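Local coordinates for protein IS607 family transposase IS1535 (Mycobacterium tuberculosis, PDB 6DGB) that probably binds DNA and exchanges DNA strands as an IS607-family serine transposase, of which this chain is the C-terminal catalytic domain, at residues 65-70 and 92-97; 107-112 and 128-133. All coordinates share one frame; numbering follows the deposited sequence.

How the interactions relate
Interaction 1 pairs two neighbouring parallel strands of the catalytic domain's central sheet, and interaction 2 packs two helices at the C-terminal end of the chain. They follow in series: the strand of 92-97 is succeeded directly by helix 104-120, which carries 107-112. Their centres lie 27 Å apart, on opposite sides of the chain's centre, and their nearest atoms stay about 10 Å from each other, so neither touches the other. The bonding differs as well, with mainly backbone hydrogen bonds in interaction 1 and apolar side-chain contacts in interaction 2. The second subunit meets the helices of interaction 2 but not the segments of interaction 1.

Interaction 1: 65-70 and 92-97; sequences IVVEHR and IVVADP
Val67 is bonded through both its backbone N and its O to the neighbouring strand: its N donates to Val93 O over 3.0 Å, and its O accepts from Ala95 N. Both bonds are nearly straight, 174° at each hydrogen. Val93 N reaches Ile65 O at 2.7 Å, the donor tilted from the carbonyl plane. This alternation of partners between Ile65, Val67, Val93 and Ala95 is the signature of parallel pairing, and the short strand axes run 26° apart.

Beyond the strand ends, Asp96 N makes a weak bond to Glu68 O. His69 then turns its ring back, with CG anti to the carbonyl carbon (chi1 -60°), and ND1 donates to Asp96 O over 3.1 Å. The oxygen comes at the ring edge, somewhat tilted from its plane, and the donor stands well above the carbonyl plane. The Glu68 and Asp96 side chains run side by side, pointing the same way, with OE2 and OD2 4.0 Å apart, a like-charge approach probably eased by the salt bridge from Glu68 OE1 to Arg19. Asp96 is poorly ordered.

On one sheet face Val67 CG2 rests against a pair of neighbouring methyls, 4.1 Å from both Ile92 CG2 and Val94 CG2. Arg70 crosses Val94 at about a right angle, its NH1 3.5 Å from Val94 CG2, while its guanidinium also pairs with Glu82. On the other face Val66 and Val93 lie side by side.

The two strands belong to a beta-alpha-beta unit whose connecting helix is 78-86, in the resolvase-type catalytic fold. Helix 14-30 packs on the Val66 and Val93 face through Leu24 and Trp27; on the other face, Ile65 meets helix 51-58 and Ile92 meets helix 78-86. Strand 3-8 flanks strand 64-67, whereas strand 91-94 is outermost within this chain.

Interaction 2: 107-112 and 128-133; sequences DMIEVL and RAMRAV
Leu112 and Ala129 mark where two helices of a helical hairpin come nearest, their CA atoms 4.9 Å apart. The segment axes approach to 8.6 Å and run broadly antiparallel, with N-to-C directions 133° apart. Helices 104-120 and 125-135 form this hairpin after strand 91-94, the last of the sheet in the chain. Within each segment, the bonds Leu112 N to Met108 O and Val133 N to Ala129 O are those of regular helix.

Ala129, with only a methyl, meets Leu112 CB through its own CB at 3.5 Å. Val133 inserts between three side chains of the facing helix: its CG2 touches Ile109 CG1 and Leu112 CD1, each at 3.6 Å, and Met108 CB at 3.8 Å. Both terminal methyls of Leu112 also abut Ala132 CB. Met108 and Leu112 pack in addition against Leu112 of the second subunit, placing the hairpin at the dimer interface.

Met130 starts away from the other helix, but the turn at chi2 (-60°) brings SD back toward Ile109. There Met130 SD rests 3.7 Å from Ile109 CG2 and 3.8 Å from Ile109 CD1.

Interaction 1: 65-70 and 92-97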
loop_
_atom_site.group_PDB
_atom_site.type_symbol
_atom_site.label_atom_id
_atom_site.label_comp_id
_atom_site.label_asym_id
_atom_site.label_seq_id
_atom_site.Cartn_x
_atom_site.Cartn_y
_atom_site.Cartn_z
ATOM N N ILE A 65 11.218 7.931 -10.929
ATOM C CA ILE A 65 11.043 8.300 -9.531
ATOM C C ILE A 65 12.081 7.517 -8.742
ATOM O O ILE A 65 11.992 6.285 -8.619
ATOM C CB ILE A 65 9.587 8.047 -9.038
ATOM C CG1 ILE A 65 8.573 8.896 -9.862
ATOM C CG2 ILE A 65 9.468 8.326 -7.523
ATOM C CD1 ILE A 65 7.231 8.534 -9.735
ATOM N N VAL A 66 13.064 8.237 -8.218
ATOM C CA VAL A 66 14.181 7.662 -7.481
ATOM C C VAL A 66 13.967 7.809 -5.965
ATOM O O VAL A 66 13.781 8.920 -5.450
ATOM C CB VAL A 66 15.558 8.230 -7.979
ATOM C CG1 VAL A 66 16.743 7.472 -7.386
ATOM C CG2 VAL A 66 15.647 8.233 -9.501
ATOM N N VAL A 67 13.999 6.661 -5.268
ATOM C CA VAL A 67 13.938 6.537 -3.800
ATOM C C VAL A 67 15.214 5.884 -3.233
ATOM O O VAL A 67 15.873 5.132 -3.955
ATOM C CB VAL A 67 12.683 5.781 -3.311
ATOM C CG1 VAL A 67 11.478 6.698 -3.296
ATOM C CG2 VAL A 67 12.436 4.506 -4.110
ATOM N N GLU A 68 15.522 6.098 -1.941
ATOM C CA GLU A 68 16.693 5.459 -1.350
ATOM C C GLU A 68 16.392 3.981 -1.163
ATOM O O GLU A 68 17.116 3.149 -1.703
ATOM C CB GLU A 68 17.122 6.127 -0.045
ATOM C CG GLU A 68 18.407 5.534 0.507
ATOM C CD GLU A 68 18.874 6.043 1.855
ATOM O OE1 GLU A 68 18.040 6.128 2.786
ATOM O OE2 GLU A 68 20.098 6.263 2.009
ATOM N N HIS A 69 15.310 3.656 -0.439
ATOM C CA HIS A 69 14.862 2.287 -0.248
ATOM C C HIS A 69 13.440 2.304 -0.747
ATOM O O HIS A 69 12.848 3.388 -0.848
ATOM C CB HIS A 69 14.877 1.869 1.241
ATOM C CG HIS A 69 16.206 1.913 1.953
ATOM N ND1 HIS A 69 17.415 1.725 1.283
ATOM C CD2 HIS A 69 16.470 2.093 3.273
ATOM C CE1 HIS A 69 18.363 1.827 2.207
ATOM N NE2 HIS A 69 17.846 2.057 3.416
ATOM N N ARG A 70 12.883 1.104 -1.052
ATOM C CA ARG A 70 11.498 0.886 -1.507
ATOM C C ARG A 70 10.474 1.428 -0.503
ATOM O O ARG A 70 9.548 2.126 -0.912
ATOM C CB ARG A 70 11.240 -0.614 -1.728
ATOM C CG ARG A 70 10.943 -0.997 -3.173
ATOM C CD ARG A 70 10.808 -2.503 -3.368
ATOM N NE ARG A 70 10.381 -2.843 -4.729
ATOM C CZ ARG A 70 11.184 -2.849 -5.790
ATOM N NH1 ARG A 70 12.462 -2.516 -5.668
ATOM N NH2 ARG A 70 10.712 -3.176 -6.983
ATOM N N ILE A 92 9.992 3.314 -11.075
ATOM C CA ILE A 92 10.552 3.585 -9.755
ATOM C C ILE A 92 11.956 2.988 -9.708
ATOM O O ILE A 92 12.138 1.787 -9.959
ATOM C CB ILE A 92 9.629 3.012 -8.646
ATOM C CG1 ILE A 92 8.351 3.846 -8.529
ATOM C CG2 ILE A 92 10.345 2.919 -7.295
ATOM C CD1 ILE A 92 7.232 3.137 -8.365
ATOM N N VAL A 93 12.950 3.827 -9.379
ATOM C CA VAL A 93 14.328 3.361 -9.234
ATOM C C VAL A 93 14.663 3.329 -7.729
ATOM O O VAL A 93 14.265 4.235 -7.000
ATOM C CB VAL A 93 15.343 4.166 -10.094
ATOM C CG1 VAL A 93 16.736 3.570 -9.990
ATOM C CG2 VAL A 93 14.913 4.217 -11.553
ATOM N N VAL A 94 15.310 2.243 -7.259
ATOM C CA VAL A 94 15.743 2.096 -5.861
ATOM C C VAL A 94 17.266 2.181 -5.830
ATOM O O VAL A 94 17.943 1.347 -6.431
ATOM C CB VAL A 94 15.198 0.817 -5.185
ATOM C CG1 VAL A 94 15.595 0.774 -3.716
ATOM C CG2 VAL A 94 13.680 0.746 -5.319
ATOM N N ALA A 95 17.793 3.214 -5.173
ATOM C CA ALA A 95 19.237 3.526 -5.086
ATOM C C ALA A 95 20.051 2.645 -4.132
ATOM O O ALA A 95 21.279 2.609 -4.252
ATOM C CB ALA A 95 19.430 4.996 -4.719
ATOM N N ASP A 96 19.383 1.975 -3.176
ATOM C CA ASP A 96 19.995 1.110 -2.159
ATOM C C ASP A 96 19.027 -0.014 -1.730
ATOM O O ASP A 96 17.854 0.259 -1.464
ATOM C CB ASP A 96 20.369 1.931 -0.896
ATOM C CG ASP A 96 21.803 2.428 -0.753
ATOM O OD1 ASP A 96 22.679 1.968 -1.531
ATOM O OD2 ASP A 96 22.058 3.258 0.165
ATOM N N PRO A 97 19.514 -1.260 -1.543
ATOM C CA PRO A 97 18.620 -2.328 -1.079
ATOM C C PRO A 97 18.489 -2.333 0.445
ATOM O O PRO A 97 17.381 -2.299 0.983
ATOM C CB PRO A 97 19.292 -3.603 -1.601
ATOM C CG PRO A 97 20.572 -3.149 -2.327
ATOM C CD PRO A 97 20.867 -1.788 -1.799
#

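Interaction 2: 107-112 and 128-133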
loop_
_atom_site.group_PDB
_atom_site.type_symbol
_atom_site.label_atom_id
_atom_site.label_comp_id
_atom_site.label_asym_id
_atom_site.label_seq_id
_atom_site.Cartn_x
_atom_site.Cartn_y
_atom_site.Cartn_z
ATOM N N ASP A 107 5.397 2.681 12.567
ATOM C CA ASP A 107 4.468 2.243 11.518
ATOM C C ASP A 107 3.620 1.075 12.017
ATOM O O ASP A 107 2.485 0.923 11.571
ATOM C CB ASP A 107 5.188 1.942 10.174
ATOM C CG ASP A 107 5.498 3.168 9.297
ATOM O OD1 ASP A 107 5.284 4.322 9.760
ATOM O OD2 ASP A 107 5.970 2.982 8.168
ATOM N N MET A 108 4.145 0.295 12.991
ATOM C CA MET A 108 3.463 -0.839 13.640
ATOM C C MET A 108 2.314 -0.281 14.509
ATOM O O MET A 108 1.225 -0.856 14.552
ATOM C CB MET A 108 4.467 -1.621 14.507
ATOM C CG MET A 108 4.226 -3.114 14.569
ATOM S SD MET A 108 5.748 -4.107 14.837
ATOM C CE MET A 108 6.038 -3.843 16.598
ATOM N N ILE A 109 2.560 0.876 15.165
ATOM C CA ILE A 109 1.575 1.573 15.995
ATOM C C ILE A 109 0.488 2.214 15.121
ATOM O O ILE A 109 -0.679 1.988 15.417
ATOM C CB ILE A 109 2.231 2.562 17.001
ATOM C CG1 ILE A 109 3.205 1.809 17.941
ATOM C CG2 ILE A 109 1.166 3.326 17.812
ATOM C CD1 ILE A 109 4.201 2.628 18.642
ATOM N N GLU A 110 0.833 2.987 14.057
ATOM C CA GLU A 110 -0.197 3.616 13.208
ATOM C C GLU A 110 -1.078 2.582 12.476
ATOM O O GLU A 110 -2.259 2.860 12.260
ATOM C CB GLU A 110 0.353 4.691 12.251
ATOM C CG GLU A 110 1.137 4.198 11.038
ATOM C CD GLU A 110 2.072 5.207 10.379
ATOM O OE1 GLU A 110 2.963 5.752 11.074
ATOM O OE2 GLU A 110 1.957 5.401 9.148
ATOM N N VAL A 111 -0.538 1.373 12.184
ATOM C CA VAL A 111 -1.275 0.259 11.566
ATOM C C VAL A 111 -2.282 -0.290 12.570
ATOM O O VAL A 111 -3.474 -0.366 12.262
ATOM C CB VAL A 111 -0.320 -0.860 11.032
ATOM C CG1 VAL A 111 -1.021 -2.212 10.913
ATOM C CG2 VAL A 111 0.287 -0.479 9.695
ATOM N N LEU A 112 -1.791 -0.711 13.743
ATOM C CA LEU A 112 -2.603 -1.265 14.808
ATOM C C LEU A 112 -3.644 -0.275 15.307
ATOM O O LEU A 112 -4.755 -0.713 15.579
ATOM C CB LEU A 112 -1.728 -1.757 15.961
ATOM C CG LEU A 112 -1.166 -3.163 15.853
ATOM C CD1 LEU A 112 0.161 -3.268 16.609
ATOM C CD2 LEU A 112 -2.188 -4.206 16.361
ATOM N N ARG A 128 -4.625 0.713 22.807
ATOM C CA ARG A 128 -4.727 -0.713 22.457
ATOM C C ARG A 128 -3.491 -1.079 21.633
ATOM O O ARG A 128 -2.763 -1.981 22.026
ATOM C CB ARG A 128 -5.989 -1.006 21.616
ATOM C CG ARG A 128 -7.315 -0.815 22.316
ATOM C CD ARG A 128 -8.442 -1.012 21.321
ATOM N NE ARG A 128 -9.751 -0.881 21.951
ATOM C CZ ARG A 128 -10.447 -1.903 22.447
ATOM N NH1 ARG A 128 -9.963 -3.138 22.383
ATOM N NH2 ARG A 128 -11.638 -1.701 22.996
ATOM N N ALA A 129 -3.238 -0.354 20.518
ATOM C CA ALA A 129 -2.072 -0.505 19.647
ATOM C C ALA A 129 -0.748 -0.449 20.429
ATOM O O ALA A 129 0.186 -1.168 20.078
ATOM C CB ALA A 129 -2.076 0.588 18.598
ATOM N N MET A 130 -0.667 0.406 21.474
ATOM C CA MET A 130 0.525 0.589 22.318
ATOM C C MET A 130 0.828 -0.632 23.184
ATOM O O MET A 130 1.989 -1.008 23.303
ATOM C CB MET A 130 0.386 1.829 23.210
ATOM C CG MET A 130 0.350 3.153 22.460
ATOM S SD MET A 130 1.788 3.536 21.460
ATOM C CE MET A 130 3.006 3.881 22.750
ATOM N N ARG A 131 -0.206 -1.230 23.805
ATOM C CA ARG A 131 -0.071 -2.433 24.634
ATOM C C ARG A 131 0.265 -3.630 23.732
ATOM O O ARG A 131 0.955 -4.558 24.162
ATOM C CB ARG A 131 -1.371 -2.749 25.380
ATOM C CG ARG A 131 -1.837 -1.729 26.414
ATOM C CD ARG A 131 -3.235 -2.037 26.967
ATOM N NE ARG A 131 -4.129 -2.618 25.953
ATOM C CZ ARG A 131 -5.429 -2.355 25.817
ATOM N NH1 ARG A 131 -6.022 -1.464 26.607
ATOM N NH2 ARG A 131 -6.137 -2.955 24.864
ATOM N N ALA A 132 -0.250 -3.611 22.483
ATOM C CA ALA A 132 -0.044 -4.646 21.470
ATOM C C ALA A 132 1.388 -4.664 20.968
ATOM O O ALA A 132 1.984 -5.740 20.975
ATOM C CB ALA A 132 -1.004 -4.462 20.305
ATOM N N VAL A 133 1.948 -3.486 20.550
ATOM C CA VAL A 133 3.333 -3.338 20.076
ATOM C C VAL A 133 4.287 -3.762 21.198
ATOM O O VAL A 133 5.341 -4.341 20.936
ATOM C CB VAL A 133 3.597 -1.908 19.508
ATOM C CG1 VAL A 133 5.060 -1.477 19.627
ATOM C CG2 VAL A 133 3.127 -1.817 18.064
#